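Long-range contacts in thymidylate synthase ThyX (Streptomyces cacaoi subsp. asoensis, PDB 4P5A), which is a UMP/dUMP methylase of the ThyX family that probably uses FAD, methylenetetrahydrofolate and NADPH to methylate its nucleotide: residues Ser10-Glu15 against Ala105-Asp110; Phe72-Pro77 against Leu177-Asn182; Ile78-His83 against Arg207-Val212. All blocks are in the same frame, centred on the assembly; numbering follows the deposited sequence.

Interaction 1. Residues Ser10-Glu15 against Ala105-Asp110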
loop_
_atom_site.group_PDB
_atom_site.type_symbol
_atom_site.label_atom_id
_atom_site.label_comp_id
_atom_site.label_asym_id
_atom_site.label_seq_id
_atom_site.Cartn_x
_atom_site.Cartn_y
_atom_site.Cartn_z
ATOM N N SER B 10 -23.188 9.844 23.202
ATOM C CA SER B 10 -22.513 10.837 22.413
ATOM C C SER B 10 -21.016 10.672 22.464
ATOM O O SER B 10 -20.316 11.582 22.027
ATOM C CB SER B 10 -22.831 12.226 22.932
ATOM O OG SER B 10 -24.205 12.563 22.689
ATOM N N ASP B 11 -20.522 9.617 23.096
ATOM C CA ASP B 11 -19.076 9.581 23.336
ATOM C C ASP B 11 -18.432 8.747 22.201
ATOM O O ASP B 11 -19.077 7.894 21.591
ATOM C CB ASP B 11 -18.711 8.948 24.679
ATOM C CG ASP B 11 -19.311 7.549 24.874
ATOM O OD1 ASP B 11 -20.302 7.177 24.194
ATOM O OD2 ASP B 11 -18.786 6.789 25.721
ATOM N N ILE B 12 -17.188 9.066 21.955
ATOM C CA ILE B 12 -16.428 8.326 20.955
ATOM C C ILE B 12 -15.178 7.975 21.696
ATOM O O ILE B 12 -14.553 8.880 22.270
ATOM C CB ILE B 12 -16.001 9.301 19.901
ATOM C CG1 ILE B 12 -17.174 9.958 19.196
ATOM C CG2 ILE B 12 -15.254 8.514 18.840
ATOM C CD1 ILE B 12 -17.847 9.130 18.319
ATOM N N THR B 13 -14.869 6.706 21.811
ATOM C CA THR B 13 -13.759 6.336 22.691
ATOM C C THR B 13 -12.615 5.688 21.938
ATOM O O THR B 13 -12.805 5.019 20.927
ATOM C CB THR B 13 -14.169 5.427 23.779
ATOM O OG1 THR B 13 -14.471 4.190 23.247
ATOM C CG2 THR B 13 -15.419 5.957 24.551
ATOM N N VAL B 14 -11.430 5.963 22.414
ATOM C CA VAL B 14 -10.158 5.476 21.819
ATOM C C VAL B 14 -9.317 5.055 23.026
ATOM O O VAL B 14 -9.146 5.834 24.027
ATOM C CB VAL B 14 -9.428 6.596 21.083
ATOM C CG1 VAL B 14 -8.032 6.173 20.745
ATOM C CG2 VAL B 14 -10.184 7.015 19.790
ATOM N N GLU B 15 -8.841 3.816 22.990
ATOM C CA GLU B 15 -7.873 3.367 24.050
ATOM C C GLU B 15 -6.671 2.837 23.344
ATOM O O GLU B 15 -6.808 2.057 22.439
ATOM C CB GLU B 15 -8.486 2.228 24.880
ATOM C CG GLU B 15 -9.750 2.695 25.665
ATOM C CD GLU B 15 -10.674 1.510 26.050
ATOM O OE1 GLU B 15 -11.922 1.686 25.899
ATOM O OE2 GLU B 15 -10.113 0.417 26.432
ATOM N N ALA B 105 -26.885 0.459 20.770
ATOM C CA ALA B 105 -26.259 1.737 21.143
ATOM C C ALA B 105 -26.108 2.530 19.908
ATOM O O ALA B 105 -25.587 1.998 18.867
ATOM C CB ALA B 105 -24.948 1.539 21.817
ATOM N N PHE B 106 -26.528 3.795 19.964
ATOM C CA PHE B 106 -26.653 4.646 18.743
ATOM C C PHE B 106 -26.105 6.002 19.101
ATOM O O PHE B 106 -26.314 6.513 20.235
ATOM C CB PHE B 106 -28.134 4.794 18.236
ATOM C CG PHE B 106 -28.754 3.522 17.926
ATOM C CD1 PHE B 106 -29.502 2.868 18.870
ATOM C CD2 PHE B 106 -28.462 2.883 16.700
ATOM C CE1 PHE B 106 -30.020 1.620 18.646
ATOM C CE2 PHE B 106 -28.998 1.570 16.430
ATOM C CZ PHE B 106 -29.801 0.970 17.397
ATOM N N TYR B 107 -25.387 6.636 18.161
ATOM C CA TYR B 107 -24.795 7.915 18.434
ATOM C C TYR B 107 -25.764 9.111 18.161
ATOM O O TYR B 107 -26.443 9.176 17.120
ATOM C CB TYR B 107 -23.521 8.122 17.507
ATOM C CG TYR B 107 -22.886 9.495 17.605
ATOM C CD1 TYR B 107 -23.174 10.495 16.639
ATOM C CD2 TYR B 107 -22.020 9.824 18.673
ATOM C CE1 TYR B 107 -22.631 11.760 16.739
ATOM C CE2 TYR B 107 -21.452 11.107 18.778
ATOM C CZ TYR B 107 -21.764 12.054 17.839
ATOM O OH TYR B 107 -21.213 13.329 17.895
ATOM N N VAL B 108 -25.728 10.082 19.077
ATOM C CA VAL B 108 -26.379 11.387 18.798
ATOM C C VAL B 108 -25.394 12.428 19.270
ATOM O O VAL B 108 -24.715 12.227 20.268
ATOM C CB VAL B 108 -27.805 11.520 19.602
ATOM C CG1 VAL B 108 -28.823 10.533 19.089
ATOM C CG2 VAL B 108 -27.571 11.370 21.071
ATOM N N PRO B 109 -25.328 13.563 18.596
ATOM C CA PRO B 109 -24.349 14.580 18.997
ATOM C C PRO B 109 -24.668 15.153 20.375
ATOM O O PRO B 109 -25.848 15.234 20.723
ATOM C CB PRO B 109 -24.450 15.628 17.905
ATOM C CG PRO B 109 -25.723 15.278 17.035
ATOM C CD PRO B 109 -26.161 13.896 17.422
ATOM N N ASP B 110 -23.655 15.572 21.132
ATOM C CA ASP B 110 -23.981 16.238 22.413
ATOM C C ASP B 110 -24.311 17.743 22.240
ATOM O O ASP B 110 -24.334 18.318 21.127
ATOM C CB ASP B 110 -22.905 16.037 23.443
ATOM C CG ASP B 110 -21.649 16.748 23.100
ATOM O OD1 ASP B 110 -21.614 17.738 22.281
ATOM O OD2 ASP B 110 -20.656 16.330 23.671
#

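Interaction 2. Residues Phe72-Pro77 against Leu177-Asn182. With FAD (flavin-adenine dinucleotide), chain L.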
loop_
_atom_site.group_PDB
_atom_site.type_symbol
_atom_site.label_atom_id
_atom_site.label_comp_id
_atom_site.label_asym_id
_atom_site.label_seq_id
_atom_site.Cartn_x
_atom_site.Cartn_y
_atom_site.Cartn_z
ATOM N N PHE B 72 -4.916 0.740 18.532
ATOM C CA PHE B 72 -5.998 1.416 19.265
ATOM C C PHE B 72 -7.261 0.581 19.240
ATOM O O PHE B 72 -7.617 0.017 18.190
ATOM C CB PHE B 72 -6.332 2.754 18.602
ATOM C CG PHE B 72 -5.206 3.745 18.682
ATOM C CD1 PHE B 72 -4.970 4.416 19.908
ATOM C CD2 PHE B 72 -4.381 3.957 17.593
ATOM C CE1 PHE B 72 -3.935 5.377 20.009
ATOM C CE2 PHE B 72 -3.330 4.899 17.684
ATOM C CZ PHE B 72 -3.113 5.575 18.894
ATOM N N LEU B 73 -8.011 0.641 20.319
ATOM C CA LEU B 73 -9.391 0.143 20.341
ATOM C C LEU B 73 -10.277 1.357 20.215
ATOM O O LEU B 73 -10.230 2.304 21.059
ATOM C CB LEU B 73 -9.707 -0.530 21.733
ATOM C CG LEU B 73 -11.163 -1.082 21.973
ATOM C CD1 LEU B 73 -11.553 -2.141 20.943
ATOM C CD2 LEU B 73 -11.109 -1.794 23.391
ATOM N N VAL B 74 -11.135 1.356 19.190
ATOM C CA VAL B 74 -11.940 2.519 18.890
ATOM C C VAL B 74 -13.421 2.098 18.934
ATOM O O VAL B 74 -13.803 1.107 18.366
ATOM C CB VAL B 74 -11.640 3.012 17.423
ATOM C CG1 VAL B 74 -12.538 4.251 17.073
ATOM C CG2 VAL B 74 -10.124 3.407 17.310
ATOM N N ARG B 75 -14.253 2.854 19.649
ATOM C CA ARG B 75 -15.678 2.693 19.568
ATOM C C ARG B 75 -16.367 3.947 19.013
ATOM O O ARG B 75 -16.197 5.062 19.561
ATOM C CB ARG B 75 -16.227 2.402 20.983
ATOM C CG ARG B 75 -17.759 2.040 20.996
ATOM C CD ARG B 75 -18.257 1.578 22.461
ATOM N NE ARG B 75 -17.140 1.008 23.225
ATOM C CZ ARG B 75 -16.808 -0.285 23.271
ATOM N NH1 ARG B 75 -17.534 -1.215 22.635
ATOM N NH2 ARG B 75 -15.752 -0.660 23.969
ATOM N N ALA B 76 -17.104 3.803 17.907
ATOM C CA ALA B 76 -17.600 5.000 17.199
ATOM C C ALA B 76 -18.739 4.508 16.345
ATOM O O ALA B 76 -18.791 3.304 15.990
ATOM C CB ALA B 76 -16.443 5.645 16.300
ATOM N N PRO B 77 -19.637 5.450 15.891
ATOM C CA PRO B 77 -20.713 5.111 14.990
ATOM C C PRO B 77 -20.167 4.728 13.608
ATOM O O PRO B 77 -19.064 5.183 13.216
ATOM C CB PRO B 77 -21.556 6.400 14.932
ATOM C CG PRO B 77 -20.574 7.523 15.254
ATOM C CD PRO B 77 -19.599 6.887 16.272
ATOM N N LEU B 177 -13.606 -1.558 16.897
ATOM C CA LEU B 177 -12.574 -2.195 16.040
ATOM C C LEU B 177 -11.195 -1.922 16.668
ATOM O O LEU B 177 -11.033 -1.014 17.502
ATOM C CB LEU B 177 -12.607 -1.558 14.592
ATOM C CG LEU B 177 -12.248 -0.078 14.512
ATOM C CD1 LEU B 177 -11.689 0.210 13.043
ATOM C CD2 LEU B 177 -13.397 0.924 14.661
ATOM N N TYR B 178 -10.201 -2.740 16.259
ATOM C CA TYR B 178 -8.806 -2.406 16.461
ATOM C C TYR B 178 -8.317 -1.695 15.206
ATOM O O TYR B 178 -8.684 -2.097 14.057
ATOM C CB TYR B 178 -8.032 -3.716 16.576
ATOM C CG TYR B 178 -7.908 -4.246 17.996
ATOM C CD1 TYR B 178 -6.765 -4.983 18.405
ATOM C CD2 TYR B 178 -8.941 -4.101 18.903
ATOM C CE1 TYR B 178 -6.714 -5.570 19.737
ATOM C CE2 TYR B 178 -8.909 -4.683 20.200
ATOM C CZ TYR B 178 -7.734 -5.400 20.606
ATOM O OH TYR B 178 -7.785 -5.898 21.926
ATOM N N ALA B 179 -7.478 -0.694 15.416
ATOM C CA ALA B 179 -6.874 0.134 14.310
ATOM C C ALA B 179 -5.395 0.274 14.712
ATOM O O ALA B 179 -5.058 0.770 15.847
ATOM C CB ALA B 179 -7.523 1.535 14.234
ATOM N N THR B 180 -4.524 -0.261 13.852
ATOM C CA THR B 180 -3.076 -0.275 14.110
ATOM C C THR B 180 -2.346 0.590 13.043
ATOM O O THR B 180 -2.659 0.521 11.864
ATOM C CB THR B 180 -2.522 -1.784 14.119
ATOM O OG1 THR B 180 -3.093 -2.468 15.279
ATOM C CG2 THR B 180 -0.993 -1.814 14.246
ATOM N N CYS B 181 -1.379 1.406 13.491
ATOM C CA CYS B 181 -0.693 2.346 12.550
ATOM C C CYS B 181 0.730 2.433 13.044
ATOM O O CYS B 181 1.013 2.061 14.195
ATOM C CB CYS B 181 -1.305 3.820 12.595
ATOM S SG CYS B 181 -1.403 4.441 14.217
ATOM N N ASN B 182 1.615 2.797 12.140
ATOM C CA ASN B 182 2.919 3.310 12.575
ATOM C C ASN B 182 2.811 4.853 12.687
ATOM O O ASN B 182 1.792 5.460 12.272
ATOM C CB ASN B 182 4.058 2.852 11.671
ATOM C CG ASN B 182 3.882 3.324 10.221
ATOM O OD1 ASN B 182 3.674 4.528 9.990
ATOM N ND2 ASN B 182 3.924 2.372 9.218
HETATM P PA FAD L . 5.969 5.594 -1.298
HETATM O O1A FAD L . 5.469 5.685 -2.597
HETATM O O2A FAD L . 6.497 4.282 -0.894
HETATM O O5B FAD L . 4.708 5.910 -0.345
HETATM C C5B FAD L . 3.950 6.980 -0.631
HETATM C C4B FAD L . 3.296 7.571 0.693
HETATM O O4B FAD L . 2.388 6.482 1.013
HETATM C C3B FAD L . 4.206 7.707 1.908
HETATM O O3B FAD L . 4.694 9.048 1.790
HETATM C C2B FAD L . 3.254 7.567 3.070
HETATM O O2B FAD L . 2.407 8.758 3.236
HETATM C C1B FAD L . 2.425 6.405 2.521
HETATM N N9A FAD L . 2.933 5.058 2.895
HETATM C C8A FAD L . 3.208 4.023 2.042
HETATM N N7A FAD L . 3.509 2.925 2.811
HETATM C C5A FAD L . 3.445 3.275 4.129
HETATM C C6A FAD L . 3.681 2.570 5.297
HETATM N N6A FAD L . 3.975 1.267 5.305
HETATM N N1A FAD L . 3.506 3.226 6.487
HETATM C C2A FAD L . 3.123 4.504 6.500
HETATM N N3A FAD L . 2.871 5.217 5.350
HETATM C C4A FAD L . 3.060 4.624 4.154
HETATM N N1 FAD L . 15.975 5.625 1.890
HETATM C C2 FAD L . 16.786 4.935 2.662
HETATM O O2 FAD L . 16.548 3.746 2.934
HETATM N N3 FAD L . 17.913 5.539 3.243
HETATM C C4 FAD L . 18.196 6.866 3.052
HETATM O O4 FAD L . 19.204 7.377 3.605
HETATM C C4X FAD L . 17.334 7.633 2.219
HETATM N N5 FAD L . 17.575 8.960 2.008
HETATM C C5X FAD L . 16.805 9.629 1.044
HETATM C C6 FAD L . 17.138 10.973 0.637
HETATM C C7 FAD L . 16.337 11.567 -0.366
HETATM C C7M FAD L . 16.743 13.045 -0.735
HETATM C C8 FAD L . 15.260 10.923 -1.002
HETATM C C8M FAD L . 14.302 11.520 -2.072
HETATM C C9 FAD L . 14.965 9.616 -0.601
HETATM C C9A FAD L . 15.703 9.006 0.412
HETATM N N10 FAD L . 15.410 7.649 0.745
HETATM C C10 FAD L . 16.223 7.007 1.620
HETATM C "C1'" FAD L . 14.229 6.938 0.194
HETATM C "C2'" FAD L . 12.977 7.399 1.064
HETATM O "O2'" FAD L . 13.074 6.998 2.461
HETATM C "C3'" FAD L . 11.715 6.750 0.507
HETATM O "O3'" FAD L . 11.898 5.336 0.465
HETATM C "C4'" FAD L . 11.390 7.248 -0.930
HETATM O "O4'" FAD L . 11.562 8.647 -0.977
HETATM C "C5'" FAD L . 9.951 6.944 -1.292
HETATM O "O5'" FAD L . 9.117 7.870 -0.486
HETATM P P FAD L . 7.754 7.334 0.176
HETATM O O1P FAD L . 7.988 6.254 1.134
HETATM O O2P FAD L . 7.205 8.596 0.815
HETATM O O3P FAD L . 6.921 6.861 -1.090
#

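Interaction 3. Residues Ile78-His83 against Arg207-Val212. With 5BU (5-bromo-uridine-5'-monophosphate), chain F.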
loop_
_atom_site.group_PDB
_atom_site.type_symbol
_atom_site.label_atom_id
_atom_site.label_comp_id
_atom_site.label_asym_id
_atom_site.label_seq_id
_atom_site.Cartn_x
_atom_site.Cartn_y
_atom_site.Cartn_z
ATOM N N ILE B 78 -20.870 3.866 12.932
ATOM C CA ILE B 78 -20.428 3.438 11.590
ATOM C C ILE B 78 -20.048 4.609 10.646
ATOM O O ILE B 78 -19.032 4.517 9.947
ATOM C CB ILE B 78 -21.568 2.594 10.958
ATOM C CG1 ILE B 78 -21.568 1.250 11.663
ATOM C CG2 ILE B 78 -21.338 2.401 9.411
ATOM C CD1 ILE B 78 -22.726 0.373 11.247
ATOM N N PHE B 79 -20.812 5.712 10.629
ATOM C CA PHE B 79 -20.381 6.729 9.710
ATOM C C PHE B 79 -18.980 7.269 9.961
ATOM O O PHE B 79 -18.348 7.768 9.034
ATOM C CB PHE B 79 -21.374 7.891 9.551
ATOM C CG PHE B 79 -21.459 8.783 10.754
ATOM C CD1 PHE B 79 -22.271 8.446 11.861
ATOM C CD2 PHE B 79 -20.662 9.938 10.806
ATOM C CE1 PHE B 79 -22.286 9.315 13.015
ATOM C CE2 PHE B 79 -20.656 10.759 11.940
ATOM C CZ PHE B 79 -21.422 10.417 13.054
ATOM N N THR B 80 -18.537 7.270 11.215
ATOM C CA THR B 80 -17.184 7.740 11.559
ATOM C C THR B 80 -16.154 6.619 11.350
ATOM O O THR B 80 -15.041 6.892 10.937
ATOM C CB THR B 80 -17.192 8.135 13.053
ATOM O OG1 THR B 80 -18.040 9.287 13.179
ATOM C CG2 THR B 80 -15.784 8.546 13.527
ATOM N N VAL B 81 -16.559 5.377 11.606
ATOM C CA VAL B 81 -15.628 4.263 11.218
ATOM C C VAL B 81 -15.310 4.252 9.735
ATOM O O VAL B 81 -14.175 3.925 9.356
ATOM C CB VAL B 81 -16.266 2.925 11.632
ATOM C CG1 VAL B 81 -15.362 1.718 11.255
ATOM C CG2 VAL B 81 -16.385 2.957 13.161
ATOM N N ARG B 82 -16.311 4.582 8.925
ATOM C CA ARG B 82 -16.063 4.716 7.485
ATOM C C ARG B 82 -14.934 5.707 7.221
ATOM O O ARG B 82 -14.129 5.378 6.325
ATOM C CB ARG B 82 -17.284 5.111 6.647
ATOM C CG ARG B 82 -18.434 4.082 6.880
ATOM C CD ARG B 82 -19.004 3.677 5.468
ATOM N NE ARG B 82 -19.648 4.664 4.735
ATOM C CZ ARG B 82 -19.695 4.715 3.392
ATOM N NH1 ARG B 82 -20.442 5.606 2.884
ATOM N NH2 ARG B 82 -19.002 3.919 2.581
ATOM N N HIS B 83 -14.933 6.884 7.838
ATOM C CA HIS B 83 -13.867 7.844 7.633
ATOM C C HIS B 83 -12.501 7.235 8.042
ATOM O O HIS B 83 -11.560 7.372 7.269
ATOM C CB HIS B 83 -14.139 9.160 8.385
ATOM C CG HIS B 83 -15.440 9.769 7.972
ATOM N ND1 HIS B 83 -16.031 10.818 8.668
ATOM C CD2 HIS B 83 -16.226 9.520 6.902
ATOM C CE1 HIS B 83 -17.133 11.173 8.041
ATOM N NE2 HIS B 83 -17.254 10.440 6.940
ATOM N N ARG B 207 -16.676 16.483 12.656
ATOM C CA ARG B 207 -16.222 16.528 14.031
ATOM C C ARG B 207 -15.974 15.151 14.714
ATOM O O ARG B 207 -15.040 14.983 15.531
ATOM C CB ARG B 207 -17.317 17.316 14.817
ATOM C CG ARG B 207 -16.931 17.376 16.285
ATOM C CD ARG B 207 -15.657 18.270 16.524
ATOM N NE ARG B 207 -15.407 18.203 17.989
ATOM C CZ ARG B 207 -14.222 17.982 18.550
ATOM N NH1 ARG B 207 -13.141 17.898 17.798
ATOM N NH2 ARG B 207 -14.117 17.863 19.881
ATOM N N GLU B 208 -16.784 14.139 14.378
ATOM C CA GLU B 208 -16.668 12.873 15.085
ATOM C C GLU B 208 -15.352 12.150 14.791
ATOM O O GLU B 208 -14.675 11.613 15.719
ATOM C CB GLU B 208 -17.880 11.961 14.785
ATOM C CG GLU B 208 -19.251 12.421 15.532
ATOM C CD GLU B 208 -19.914 13.648 14.880
ATOM O OE1 GLU B 208 -20.665 14.375 15.590
ATOM O OE2 GLU B 208 -19.607 14.002 13.726
ATOM N N ILE B 209 -14.929 12.113 13.521
ATOM C CA ILE B 209 -13.595 11.557 13.287
ATOM C C ILE B 209 -12.484 12.384 13.869
ATOM O O ILE B 209 -11.463 11.835 14.340
ATOM C CB ILE B 209 -13.357 11.199 11.739
ATOM C CG1 ILE B 209 -12.025 10.421 11.552
ATOM C CG2 ILE B 209 -13.272 12.514 10.944
ATOM C CD1 ILE B 209 -12.134 9.004 12.198
ATOM N N GLU B 210 -12.753 13.681 13.990
ATOM C CA GLU B 210 -11.765 14.551 14.636
ATOM C C GLU B 210 -11.651 14.159 16.110
ATOM O O GLU B 210 -10.562 14.234 16.665
ATOM C CB GLU B 210 -12.136 16.013 14.489
ATOM C CG GLU B 210 -11.016 16.933 15.076
ATOM C CD GLU B 210 -11.367 18.410 14.887
ATOM O OE1 GLU B 210 -10.414 19.103 14.608
ATOM O OE2 GLU B 210 -12.550 18.867 15.100
ATOM N N MET B 211 -12.761 13.823 16.777
ATOM C CA MET B 211 -12.661 13.325 18.163
ATOM C C MET B 211 -11.826 12.071 18.319
ATOM O O MET B 211 -11.088 11.919 19.297
ATOM C CB MET B 211 -14.069 13.100 18.725
ATOM C CG MET B 211 -14.896 14.433 18.755
ATOM S SD MET B 211 -16.650 14.023 19.045
ATOM C CE MET B 211 -16.585 13.261 20.670
ATOM N N VAL B 212 -11.953 11.161 17.357
ATOM C CA VAL B 212 -11.075 9.967 17.331
ATOM C C VAL B 212 -9.664 10.428 17.228
ATOM O O VAL B 212 -8.754 9.938 18.001
ATOM C CB VAL B 212 -11.443 9.039 16.129
ATOM C CG1 VAL B 212 -10.388 7.879 15.977
ATOM C CG2 VAL B 212 -12.908 8.458 16.289
HETATM P P 5BU F . -19.756 10.722 3.826
HETATM O OP1 5BU F . -21.074 10.125 3.397
HETATM O OP2 5BU F . -19.465 12.135 3.276
HETATM O OP3 5BU F . -19.494 10.625 5.372
HETATM O "O5'" 5BU F . -18.603 9.780 3.135
HETATM C "C5'" 5BU F . -18.808 9.322 1.877
HETATM C "C4'" 5BU F . -17.490 8.476 1.452
HETATM O "O4'" 5BU F . -16.351 9.406 1.438
HETATM C "C3'" 5BU F . -17.124 7.426 2.493
HETATM O "O3'" 5BU F . -16.351 6.355 1.870
HETATM C "C2'" 5BU F . -16.182 8.212 3.391
HETATM O "O2'" 5BU F . -15.285 7.313 4.081
HETATM C "C1'" 5BU F . -15.460 9.211 2.515
HETATM N N1 5BU F . -15.284 10.555 3.117
HETATM C C2 5BU F . -14.462 10.650 4.237
HETATM O O2 5BU F . -13.824 9.619 4.553
HETATM N N3 5BU F . -14.334 11.779 4.967
HETATM C C4 5BU F . -15.045 12.922 4.581
HETATM O O4 5BU F . -14.933 13.938 5.219
HETATM C C5 5BU F . -15.875 12.790 3.450
HETATM C C6 5BU F . -16.069 11.667 2.718
HETATM BR BR 5BU F . -16.714 14.401 2.772
HETATM O O HOH W 1 -16.879 11.501 11.410
#

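Interaction 1. Residues Ser10-Glu15 against Ala105-Asp110
Ser10 meets Val108 just beyond the end of a two-stranded parallel sheet, where strand 7-9 has run beside strand 105-107. The CA atoms of Ser10 and Val108 are the nearest across the contact, 5.3 Å apart. Ser10 turns OG beside its own backbone N (chi1 -69°), which brings the hydroxyl to the carbonyl of Val108. OG donates to Val108 O; the 2.5 Å separation is very short, and the exact length is doubtful. The same carbonyl oxygen also takes a CA-H contact from Ser10 CA at 3.4 Å, so hydroxyl and backbone both turn toward one acceptor. Asp110 N is 3.4 Å from Ser10 OG, yet the poor angle rules out a second bond; Asp110 CB merely packs on Ser10 CB at 3.8 Å.

Strand pairing is evident just before this point, where the backbone of Phe106 is bonded to Glu7 and Arg9. From Ser10 onward the first segment leaves that sheet and enters strand 13-20 of the larger antiparallel one. The Tyr107 ring lies beside the junction. Ser10 O comes to the ring edge near its plane, 3.5 Å from Tyr107 CE2. Ile12 CD1 reaches the same CE2 obliquely at 4.1 Å. The Tyr107 hydroxyl is hydrogen-bonded to Glu208, which fixes the far end of the ring. Ile12 also packs against Met211 and Val212 of helix 207-223, while Tyr107 and Pro109 rest on Leu167 of the second subunit.

Interaction 2. Residues Phe72-Pro77 against Leu177-Asn182
Phe72 and Ala179 form a hydrogen-bonded antiparallel pair, joined by Phe72 N to Ala179 O at 2.7 Å and by Ala179 N to Phe72 O at 2.9 Å. Val74 and Leu177 repeat the pattern two residues on: Val74 N donates to Leu177 O at 2.9 Å, and the return bond from Leu177 N to Val74 O is 3.0 Å. Between them Leu73 and Tyr178 make the non-hydrogen-bonded pair. The segment axes diverge well from strict antiparallel, at 134°, as expected of strongly twisted strands.

Side chains alternate between the two sheet faces. On one, Leu73 holds CG anti to its backbone N (chi1 178°), and its CD1 meets the edge of the Tyr178 ring at CE2, 3.7 Å away. The other face carries Phe72, Val74, Leu177 and Ala179. There Val74 and Leu177 lie side by side, Val74 CB 3.9 Å from Leu177 CD2. Further along, Cys181 SG approaches the edge of the Phe72 ring in its plane, 4.0 Å from CE2, a sulfur-aromatic contact.

Where the strand ends, Asn182 is the N-cap of helix 183-193: its OD1 accepts from Ala185 N, which settles the rotation of the amide. ND2 is thereby turned to the adenine of FAD and donates to N1A at 2.9 Å, almost straight at 178°. Arg184 and residues of the third and fourth subunits complete the FAD site.

Tyr178 OH donates to Ser33 O of the third subunit, which also packs Val32 on Leu73. Within the chain these two strands are the central pair of the antiparallel sheet, with strand 13-20 beside 69-77 and strand 91-94 beside 174-181.

Interaction 3. Residues Ile78-His83 against Arg207-Val212
Thr80 splits its two branches by a chi1 of -67°: CG2 stands anti to the backbone N and OG1 beside it, and the two branches meet different residues of helix 207-223. CG2 lies against the backbone of Ile209, 3.7 Å from its N, and also touches Val212. OG1 faces Glu208, only 3.1 Å from CB, a tight fit between the two side chains, which cross at about a right angle. His83, one turn later, is swung by a chi1 of -57° so that its ring is gripped between protein and nucleotide. Phe79 O lies over the centre of one ring face, while N3 of the bromouracil stands over the other, offset toward the rim. At the ring edge NE2 donates to the phosphate oxygen OP3 over 2.7 Å; Ser96, Arg98 and Arg166 of the second subunit also bind the nucleotide. At the ND1 side, Ile209 CG2 packs on the edge at 4.0 Å.

One water joins the two helices. Ile209 N, in the first helical turn where a backbone N-H has no preceding turn to bond to, donates to it at 2.9 Å. The water also bonds to Thr80 OG1 at 3.1 Å and to His83 ND1 at 3.0 Å, linking the nucleotide-binding histidine to the helix start. Glu208 OE2 touches the Phe79 ring at its edge and is hydrogen-bonded to Gln206; OE1, besides its bond to Tyr107, forms a salt bridge with Arg113.

The helices cross at -66°. Helix 78-84 follows directly on strand 69-77, and helix 183-193 lies over Ile209 and His83 through Phe189 and Arg193.

In the fold
From the N terminus the chain passes through 10-15, 72-77, 78-83, 105-110, 177-182 and 207-212, so each contact opens before any has closed. Interaction 1 closes first, returning at 105-110 after 89 intervening residues; interaction 2 follows at 177-182 and interaction 3 at 207-212. Each pair crosses and none nests. Interactions 1 and 2 share the antiparallel sheet, where backbone bonds tie Thr13 to Arg75 and Glu15 to Leu73. Strand 69-77 runs directly into helix 78-84, joining interactions 2 and 3 covalently, and Leu177 packs on Val81. Val14 CG2 packs on Val212 O, tying the sheet to helix 207-223, which packs on the nucleotide-binding helix 78-84.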